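Local coordinates for protein KLLA0F20702p (Kluyveromyces lactis, PDB 5Y5A) that probably takes part in recruiting yeast telomerase to telomeres as an Est1 family protein, and here is bound to a peptide of the telomere protein Cdc13, at residues 434-437 / 438-441; 447-450 / 451-455; 456-459 / 460-463; 536-539 / 540-544. One frame throughout, in Å; residues are numbered along the deposited sequence.

Contact 1: residues 434-437 / 438-441; sequences KSHK and NVLK
The imidazole of H436 meets V439 obliquely through CG2, while one face of the ring is overlaid toward its rim by CB of the preceding S435, 3.6 Å above the plane. The second flat group, the amide of N438, turns its OD1 back to CB of H436, 3.4 Å away. It gets there because CG of N438 stands between the backbone N and the carbonyl carbon (chi1 54°), which folds the short amide over the start of the helix. H436 is the N-cap residue, and its contribution is a backbone one: H436 O takes the N-H of L440 at 2.8 Å in a nearly straight bond of 172°, with a weak second bond from V439 N. K441 N bonds to K437 O at 2.9 Å and continues the first turn. The branched V439 suits the inner side, where its CG2 packs 3.8 Å from CB of H436. K437 sends its long chain off the helix, and NZ bonds to the backbone of the bound peptide, on which L440 also packs. The H436 ring is fixed at its far end by NE2 bonding to P493 O, and it meets the rings of H373 and W432. The turn thus joins helix 421-433 to helix 437-444, with V439 and L440 against I433 of the former and N438 against helix 339-379.

Contact 2: residues 447-450 / 451-455; sequences TSFC and QSMVN
F449 and M453, one turn apart on the alpha-helix 447-462, form a Met-aromatic pair in the i to i+4 relation. Followed outward, M453 begins at CB, which lies 3.7 Å from F449 O, the carbonyl that receives M453 N. CG is the atom that does most of the touching: it stands over one face of the F449 ring, offset toward the rim, and its closest ring atom is CZ at 3.5 Å. This is a CH-pi contact, CG being 3.9 Å from the ring centroid and 27° off the normal. The chain then bends at chi2 (-41°), carrying SD along the same side of the ring to 4.0 Å from CZ of F449, obliquely placed rather than above the centre. At the tip, CE passes on to N541 of helix 526-546. The phenyl group can lie beside this chain because CG of F449 is anti to the backbone N (chi1 180°), and both side chains point the same way. A flexible, polarisable thioether suits such a place, since it can lie along the flat ring and still reach helix 526-546 with its methyl. F399 meets the F449 ring edge-to-face, and I406 of the same helix 385-410 packs on M453. On other sides of the turn, S452 is small enough to sit close to that helix and hydrogen-bonds D407 through OG, while C450 and V454 pack on F552. Toward solvent, Q451 NE2 donates to N455 OD1 at 3.2 Å, approaching from above the acceptor's carbonyl plane.

Contact 3: residues 456-459 / 460-463; sequences LTNE and LLSS
S462 grips N458 O twice: OG donates to it at 2.9 Å, and its own backbone N at 3.2 Å. The two donors come from opposite faces of the carbonyl plane, so one oxygen is held by both the hydroxyl and the backbone N-H of S462. With OG anti to the carbonyl carbon (chi1 -55°), the hydroxyl is turned back along the helix, where it can reach the carbonyl four residues earlier. S463 repeats the idea one residue on, its OG donating to E459 O at 3.1 Å. Serine suits both places, for a small hydroxyl can give a further donor to a carbonyl of the last turn; E459 O also takes a weak bond from S462 N. Ahead of this polar end the turn is regular, with L460 N on L456 O and L461 N on T457 O, the latter at 2.8 Å. The apolar contacts are looser. CD1 of L460 comes within 4.2 Å of CG of L456 as the two chains cross, whereas L461 runs alongside T457 with its CD1 4.0 Å from CG2. Farther out, T457 OG1 bonds to M453 O and to N541 ND2, which holds the threonine's rotation and leaves its methyl for L461. N458 OD1 receives the N-H of Y561, so strand 560-563 positions that amide, while L460 packs on L537 with CD1 and on V538 with CB, both on helix 526-546. Such serine hydroxyls folded back on i-4 carbonyls are a familiar feature of helices, here at the C-terminal end of helix 447-462 in this alpha-helical Est1 domain.

Contact 4: residues 536-539 / 540-544; sequences VLVY and SNKKF
V536 to F544 form regular alpha-helix, each N-H from S540 to K543 bonding to the carbonyl four residues before it, as N541 N does with L537 O at 2.8 Å. S540 adds a second bond to V536 O through OG, at 3.1 Å, and the two donors reach that oxygen from opposite faces of its plane. A small hydroxyl suits this buried position because it finds its acceptor within its own helix. On the neighbouring side, Y539 and K543 lie side by side: CG of K543, anti to the carbonyl carbon (chi1 -64°), lies beside the backbone N, where it comes over one face of the phenol ring, offset toward the rim, with CZ its nearest ring atom at 4.2 Å. K543 also packs on an aromatic side chain of the bound peptide. K542 instead extends beside V538, its CE 3.8 Å from CG1. N541 packs on M453 of helix 447-462 and on M430 of helix 421-433. The chemistry is therefore divided: the aliphatic carbons of two lysines do the packing on apolar or aromatic neighbours, while among the buried polar atoms S540 OG is satisfied by V536 O and N541 ND2 by T457.

From the N terminus, contact 1 closes the turn that leads into helix 437-444, and contacts 2 and 3 follow on the next helix, 447-462, near its start and at its end. Contact 4 comes much later in the sequence, on helix 526-546. The four lie in series, so none nests in or crosses another. In space, however, contact 4 touches the other three: F544 packs on L440 of contact 1 and on F449 and C450 of contact 2, while L537, V538 and K542 meet the leucines of contact 3. Helix 526-546 thereby ties together the two earlier helices, and contacts 1 and 4 both reach the bound peptide.

Contact 1: residues 434-437 / 438-441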
loop_
_atom_site.group_PDB
_atom_site.type_symbol
_atom_site.label_atom_id
_atom_site.label_comp_id
_atom_site.label_asym_id
_atom_site.label_seq_id
_atom_site.Cartn_x
_atom_site.Cartn_y
_atom_site.Cartn_z
ATOM N N LYS A 434 6.223 -0.994 -18.854
ATOM C CA LYS A 434 5.347 -0.653 -19.976
ATOM C C LYS A 434 4.486 0.587 -19.717
ATOM O O LYS A 434 3.829 1.090 -20.633
ATOM C CB LYS A 434 4.426 -1.826 -20.317
ATOM C CG LYS A 434 3.053 -1.726 -19.694
ATOM C CD LYS A 434 2.219 -2.967 -19.966
ATOM C CE LYS A 434 1.165 -2.695 -21.020
ATOM N NZ LYS A 434 0.347 -3.908 -21.289
ATOM N N SER A 435 4.484 1.073 -18.482
ATOM C CA SER A 435 3.589 2.157 -18.081
ATOM C C SER A 435 4.197 3.545 -18.223
ATOM O O SER A 435 3.488 4.537 -18.131
ATOM C CB SER A 435 3.145 1.975 -16.621
ATOM O OG SER A 435 2.328 0.831 -16.459
ATOM N N HIS A 436 5.510 3.619 -18.397
ATOM C CA HIS A 436 6.187 4.912 -18.426
ATOM C C HIS A 436 7.255 4.934 -19.524
ATOM O O HIS A 436 8.201 4.151 -19.507
ATOM C CB HIS A 436 6.795 5.221 -17.054
ATOM C CG HIS A 436 5.827 5.059 -15.924
ATOM N ND1 HIS A 436 4.843 5.985 -15.646
ATOM C CD2 HIS A 436 5.670 4.066 -15.014
ATOM C CE1 HIS A 436 4.131 5.576 -14.615
ATOM N NE2 HIS A 436 4.602 4.406 -14.220
ATOM N N LYS A 437 7.087 5.837 -20.477
ATOM C CA LYS A 437 7.987 5.927 -21.619
ATOM C C LYS A 437 9.455 6.068 -21.221
ATOM O O LYS A 437 10.317 5.385 -21.769
ATOM C CB LYS A 437 7.572 7.089 -22.513
ATOM C CG LYS A 437 6.246 6.844 -23.205
ATOM C CD LYS A 437 6.202 5.435 -23.780
ATOM C CE LYS A 437 4.931 5.196 -24.581
ATOM N NZ LYS A 437 4.873 3.806 -25.102
ATOM N N ASN A 438 9.736 6.947 -20.263
ATOM C CA ASN A 438 11.105 7.146 -19.807
ATOM C C ASN A 438 11.698 5.872 -19.197
ATOM O O ASN A 438 12.881 5.584 -19.367
ATOM C CB ASN A 438 11.166 8.297 -18.796
ATOM C CG ASN A 438 10.195 8.110 -17.623
ATOM O OD1 ASN A 438 9.052 7.686 -17.806
ATOM N ND2 ASN A 438 10.651 8.438 -16.416
ATOM N N VAL A 439 10.876 5.110 -18.481
ATOM C CA VAL A 439 11.356 3.897 -17.836
ATOM C C VAL A 439 11.565 2.811 -18.887
ATOM O O VAL A 439 12.561 2.091 -18.858
ATOM C CB VAL A 439 10.385 3.416 -16.739
ATOM C CG1 VAL A 439 10.865 2.102 -16.135
ATOM C CG2 VAL A 439 10.251 4.482 -15.669
ATOM N N LEU A 440 10.629 2.724 -19.826
ATOM C CA LEU A 440 10.748 1.820 -20.965
ATOM C C LEU A 440 12.031 2.072 -21.753
ATOM O O LEU A 440 12.717 1.130 -22.143
ATOM C CB LEU A 440 9.537 1.964 -21.891
ATOM C CG LEU A 440 9.614 1.190 -23.208
ATOM C CD1 LEU A 440 9.737 -0.307 -22.951
ATOM C CD2 LEU A 440 8.415 1.490 -24.090
ATOM N N LYS A 441 12.355 3.342 -21.988
ATOM C CA LYS A 441 13.554 3.665 -22.757
ATOM C C LYS A 441 14.825 3.264 -22.012
ATOM O O LYS A 441 15.743 2.724 -22.614
ATOM C CB LYS A 441 13.586 5.152 -23.108
ATOM C CG LYS A 441 12.525 5.532 -24.131
ATOM C CD LYS A 441 12.353 7.036 -24.264
ATOM C CE LYS A 441 11.277 7.379 -25.296
ATOM N NZ LYS A 441 10.995 8.845 -25.366
#

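Contact 2: residues 447-450 / 451-455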
loop_
_atom_site.group_PDB
_atom_site.type_symbol
_atom_site.label_atom_id
_atom_site.label_comp_id
_atom_site.label_asym_id
_atom_site.label_seq_id
_atom_site.Cartn_x
_atom_site.Cartn_y
_atom_site.Cartn_z
ATOM N N THR A 447 21.801 -3.022 -20.614
ATOM C CA THR A 447 22.348 -4.305 -21.053
ATOM C C THR A 447 22.168 -5.376 -19.980
ATOM O O THR A 447 21.791 -6.506 -20.289
ATOM C CB THR A 447 23.852 -4.210 -21.434
ATOM O OG1 THR A 447 24.593 -3.629 -20.355
ATOM C CG2 THR A 447 24.044 -3.372 -22.695
ATOM N N SER A 448 22.415 -5.016 -18.722
ATOM C CA SER A 448 22.261 -5.972 -17.633
ATOM C C SER A 448 20.810 -6.428 -17.516
ATOM O O SER A 448 20.549 -7.613 -17.377
ATOM C CB SER A 448 22.732 -5.372 -16.311
ATOM O OG SER A 448 21.940 -4.257 -15.962
ATOM N N PHE A 449 19.868 -5.494 -17.600
ATOM C CA PHE A 449 18.460 -5.854 -17.454
ATOM C C PHE A 449 17.964 -6.676 -18.645
ATOM O O PHE A 449 17.289 -7.684 -18.468
ATOM C CB PHE A 449 17.572 -4.609 -17.256
ATOM C CG PHE A 449 16.114 -4.951 -17.112
ATOM C CD1 PHE A 449 15.634 -5.495 -15.931
ATOM C CD2 PHE A 449 15.235 -4.794 -18.176
ATOM C CE1 PHE A 449 14.294 -5.856 -15.805
ATOM C CE2 PHE A 449 13.896 -5.151 -18.056
ATOM C CZ PHE A 449 13.428 -5.685 -16.869
ATOM N N CYS A 450 18.311 -6.258 -19.858
ATOM C CA CYS A 450 17.952 -7.028 -21.052
ATOM C C CYS A 450 18.561 -8.417 -21.038
ATOM O O CYS A 450 17.898 -9.389 -21.395
ATOM C CB CYS A 450 18.375 -6.288 -22.324
ATOM S SG CYS A 450 17.344 -4.849 -22.635
ATOM N N GLN A 451 19.820 -8.515 -20.627
ATOM C CA GLN A 451 20.442 -9.831 -20.476
ATOM C C GLN A 451 19.656 -10.698 -19.479
ATOM O O GLN A 451 19.408 -11.878 -19.735
ATOM C CB GLN A 451 21.898 -9.698 -20.022
ATOM C CG GLN A 451 22.615 -11.033 -19.872
ATOM C CD GLN A 451 22.830 -11.721 -21.212
ATOM O OE1 GLN A 451 23.584 -11.238 -22.052
ATOM N NE2 GLN A 451 22.148 -12.843 -21.422
ATOM N N SER A 452 19.257 -10.106 -18.353
ATOM C CA SER A 452 18.510 -10.840 -17.327
ATOM C C SER A 452 17.162 -11.353 -17.836
ATOM O O SER A 452 16.786 -12.487 -17.568
ATOM C CB SER A 452 18.293 -9.957 -16.091
ATOM O OG SER A 452 19.468 -9.916 -15.297
ATOM N N MET A 453 16.439 -10.515 -18.572
ATOM C CA MET A 453 15.127 -10.905 -19.080
ATOM C C MET A 453 15.235 -11.963 -20.161
ATOM O O MET A 453 14.368 -12.825 -20.281
ATOM C CB MET A 453 14.369 -9.684 -19.612
ATOM C CG MET A 453 13.845 -8.775 -18.499
ATOM S SD MET A 453 13.176 -9.689 -17.092
ATOM C CE MET A 453 11.526 -10.062 -17.646
ATOM N N VAL A 454 16.300 -11.886 -20.954
ATOM C CA VAL A 454 16.605 -12.912 -21.951
ATOM C C VAL A 454 16.824 -14.281 -21.296
ATOM O O VAL A 454 16.266 -15.293 -21.744
ATOM C CB VAL A 454 17.852 -12.518 -22.775
ATOM C CG1 VAL A 454 18.467 -13.742 -23.457
ATOM C CG2 VAL A 454 17.493 -11.419 -23.786
ATOM N N ASN A 455 17.624 -14.309 -20.230
ATOM C CA ASN A 455 17.886 -15.550 -19.488
ATOM C C ASN A 455 16.612 -16.123 -18.888
ATOM O O ASN A 455 16.366 -17.323 -18.971
ATOM C CB ASN A 455 18.905 -15.321 -18.367
ATOM C CG ASN A 455 20.279 -14.995 -18.889
ATOM O OD1 ASN A 455 20.593 -15.273 -20.046
ATOM N ND2 ASN A 455 21.112 -14.403 -18.041
#

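Contact 3: residues 456-459 / 460-463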
loop_
_atom_site.group_PDB
_atom_site.type_symbol
_atom_site.label_atom_id
_atom_site.label_comp_id
_atom_site.label_asym_id
_atom_site.label_seq_id
_atom_site.Cartn_x
_atom_site.Cartn_y
_atom_site.Cartn_z
ATOM N N LEU A 456 15.801 -15.250 -18.293
ATOM C CA LEU A 456 14.549 -15.670 -17.678
ATOM C C LEU A 456 13.576 -16.161 -18.741
ATOM O O LEU A 456 12.976 -17.223 -18.602
ATOM C CB LEU A 456 13.917 -14.519 -16.873
ATOM C CG LEU A 456 12.660 -14.940 -16.119
ATOM C CD1 LEU A 456 13.008 -16.077 -15.150
ATOM C CD2 LEU A 456 12.027 -13.768 -15.381
ATOM N N THR A 457 13.432 -15.384 -19.810
ATOM C CA THR A 457 12.511 -15.740 -20.878
ATOM C C THR A 457 12.921 -17.076 -21.494
ATOM O O THR A 457 12.065 -17.927 -21.744
ATOM C CB THR A 457 12.443 -14.636 -21.957
ATOM O OG1 THR A 457 12.213 -13.370 -21.321
ATOM C CG2 THR A 457 11.310 -14.899 -22.940
ATOM N N ASN A 458 14.223 -17.277 -21.708
ATOM C CA ASN A 458 14.709 -18.545 -22.268
ATOM C C ASN A 458 14.408 -19.739 -21.361
ATOM O O ASN A 458 14.092 -20.826 -21.854
ATOM C CB ASN A 458 16.221 -18.485 -22.555
ATOM C CG ASN A 458 16.550 -17.713 -23.840
ATOM O OD1 ASN A 458 15.679 -17.471 -24.665
ATOM N ND2 ASN A 458 17.816 -17.336 -24.007
ATOM N N GLU A 459 14.509 -19.552 -20.043
ATOM C CA GLU A 459 14.153 -20.630 -19.108
ATOM C C GLU A 459 12.652 -20.897 -19.171
ATOM O O GLU A 459 12.210 -22.037 -19.112
ATOM C CB GLU A 459 14.556 -20.287 -17.668
ATOM C CG GLU A 459 16.052 -20.142 -17.436
ATOM C CD GLU A 459 16.806 -21.427 -17.706
ATOM O OE1 GLU A 459 17.946 -21.354 -18.214
ATOM O OE2 GLU A 459 16.260 -22.511 -17.415
ATOM N N LEU A 460 11.868 -19.835 -19.288
ATOM C CA LEU A 460 10.424 -19.989 -19.367
ATOM C C LEU A 460 10.030 -20.726 -20.643
ATOM O O LEU A 460 9.219 -21.650 -20.604
ATOM C CB LEU A 460 9.737 -18.624 -19.280
ATOM C CG LEU A 460 9.968 -17.955 -17.920
ATOM C CD1 LEU A 460 9.258 -16.626 -17.810
ATOM C CD2 LEU A 460 9.544 -18.893 -16.804
ATOM N N LEU A 461 10.627 -20.340 -21.768
ATOM C CA LEU A 461 10.355 -21.008 -23.039
ATOM C C LEU A 461 10.703 -22.497 -22.993
ATOM O O LEU A 461 10.079 -23.308 -23.680
ATOM C CB LEU A 461 11.122 -20.320 -24.175
ATOM C CG LEU A 461 10.616 -18.925 -24.560
ATOM C CD1 LEU A 461 11.695 -18.134 -25.280
ATOM C CD2 LEU A 461 9.371 -19.050 -25.424
ATOM N N SER A 462 11.686 -22.863 -22.176
ATOM C CA SER A 462 12.085 -24.267 -22.060
ATOM C C SER A 462 11.151 -25.056 -21.140
ATOM O O SER A 462 11.193 -26.284 -21.114
ATOM C CB SER A 462 13.521 -24.376 -21.550
ATOM O OG SER A 462 14.416 -23.648 -22.372
ATOM N N SER A 463 10.319 -24.346 -20.384
ATOM C CA SER A 463 9.370 -24.988 -19.479
ATOM C C SER A 463 8.172 -25.546 -20.239
ATOM O O SER A 463 7.838 -26.724 -20.108
ATOM C CB SER A 463 8.899 -24.001 -18.408
ATOM O OG SER A 463 9.986 -23.560 -17.612
#

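Contact 4: residues 536-539 / 540-544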
loop_
_atom_site.group_PDB
_atom_site.type_symbol
_atom_site.label_atom_id
_atom_site.label_comp_id
_atom_site.label_asym_id
_atom_site.label_seq_id
_atom_site.Cartn_x
_atom_site.Cartn_y
_atom_site.Cartn_z
ATOM N N VAL A 536 1.880 -15.305 -19.376
ATOM C CA VAL A 536 1.796 -13.856 -19.458
ATOM C C VAL A 536 3.192 -13.238 -19.428
ATOM O O VAL A 536 3.413 -12.168 -19.993
ATOM C CB VAL A 536 0.916 -13.266 -18.317
ATOM C CG1 VAL A 536 1.520 -13.548 -16.934
ATOM C CG2 VAL A 536 0.702 -11.774 -18.520
ATOM N N LEU A 537 4.142 -13.915 -18.788
ATOM C CA LEU A 537 5.497 -13.380 -18.708
ATOM C C LEU A 537 6.211 -13.563 -20.035
ATOM O O LEU A 537 6.925 -12.665 -20.476
ATOM C CB LEU A 537 6.286 -14.043 -17.587
ATOM C CG LEU A 537 6.069 -13.406 -16.218
ATOM C CD1 LEU A 537 6.783 -14.193 -15.136
ATOM C CD2 LEU A 537 6.549 -11.959 -16.241
ATOM N N VAL A 538 6.015 -14.720 -20.671
ATOM C CA VAL A 538 6.606 -14.967 -21.979
ATOM C C VAL A 538 6.057 -13.941 -22.977
ATOM O O VAL A 538 6.799 -13.386 -23.785
ATOM C CB VAL A 538 6.330 -16.413 -22.473
ATOM C CG1 VAL A 538 6.670 -16.561 -23.943
ATOM C CG2 VAL A 538 7.123 -17.424 -21.656
ATOM N N TYR A 539 4.762 -13.662 -22.888
ATOM C CA TYR A 539 4.125 -12.693 -23.774
ATOM C C TYR A 539 4.638 -11.265 -23.557
ATOM O O TYR A 539 4.961 -10.554 -24.508
ATOM C CB TYR A 539 2.608 -12.723 -23.583
ATOM C CG TYR A 539 1.876 -11.683 -24.397
ATOM C CD1 TYR A 539 1.638 -11.876 -25.748
ATOM C CD2 TYR A 539 1.420 -10.509 -23.810
ATOM C CE1 TYR A 539 0.971 -10.929 -26.499
ATOM C CE2 TYR A 539 0.750 -9.556 -24.555
ATOM C CZ TYR A 539 0.529 -9.772 -25.899
ATOM O OH TYR A 539 -0.139 -8.830 -26.650
ATOM N N SER A 540 4.705 -10.840 -22.305
ATOM C CA SER A 540 5.165 -9.492 -22.011
ATOM C C SER A 540 6.642 -9.352 -22.347
ATOM O O SER A 540 7.064 -8.353 -22.924
ATOM C CB SER A 540 4.912 -9.144 -20.543
ATOM O OG SER A 540 3.519 -9.075 -20.290
ATOM N N ASN A 541 7.426 -10.362 -21.999
ATOM C CA ASN A 541 8.857 -10.313 -22.265
ATOM C C ASN A 541 9.158 -10.275 -23.756
ATOM O O ASN A 541 10.048 -9.546 -24.194
ATOM C CB ASN A 541 9.566 -11.496 -21.599
ATOM C CG ASN A 541 9.550 -11.390 -20.087
ATOM O OD1 ASN A 541 9.003 -10.430 -19.539
ATOM N ND2 ASN A 541 10.137 -12.377 -19.400
ATOM N N LYS A 542 8.415 -11.037 -24.547
ATOM C CA LYS A 542 8.611 -10.970 -25.990
ATOM C C LYS A 542 8.273 -9.580 -26.551
ATOM O O LYS A 542 8.974 -9.078 -27.438
ATOM C CB LYS A 542 7.787 -12.044 -26.697
ATOM C CG LYS A 542 8.309 -13.457 -26.471
ATOM C CD LYS A 542 7.847 -14.401 -27.573
ATOM C CE LYS A 542 8.301 -15.827 -27.294
ATOM N NZ LYS A 542 8.246 -16.672 -28.526
ATOM N N LYS A 543 7.215 -8.951 -26.038
ATOM C CA LYS A 543 6.850 -7.621 -26.525
ATOM C C LYS A 543 7.936 -6.632 -26.139
ATOM O O LYS A 543 8.306 -5.763 -26.924
ATOM C CB LYS A 543 5.500 -7.159 -25.966
ATOM C CG LYS A 543 4.304 -7.999 -26.384
ATOM C CD LYS A 543 4.046 -7.953 -27.876
ATOM C CE LYS A 543 3.429 -6.638 -28.307
ATOM N NZ LYS A 543 3.100 -6.659 -29.762
ATOM N N PHE A 544 8.451 -6.773 -24.921
ATOM C CA PHE A 544 9.504 -5.887 -24.446
ATOM C C PHE A 544 10.774 -6.006 -25.271
ATOM O O PHE A 544 11.408 -5.006 -25.609
ATOM C CB PHE A 544 9.842 -6.176 -22.992
ATOM C CG PHE A 544 11.071 -5.464 -22.513
ATOM C CD1 PHE A 544 11.026 -4.113 -22.200
ATOM C CD2 PHE A 544 12.276 -6.135 -22.390
ATOM C CE1 PHE A 544 12.157 -3.447 -21.771
ATOM C CE2 PHE A 544 13.411 -5.475 -21.957
ATOM C CZ PHE A 544 13.352 -4.124 -21.647
#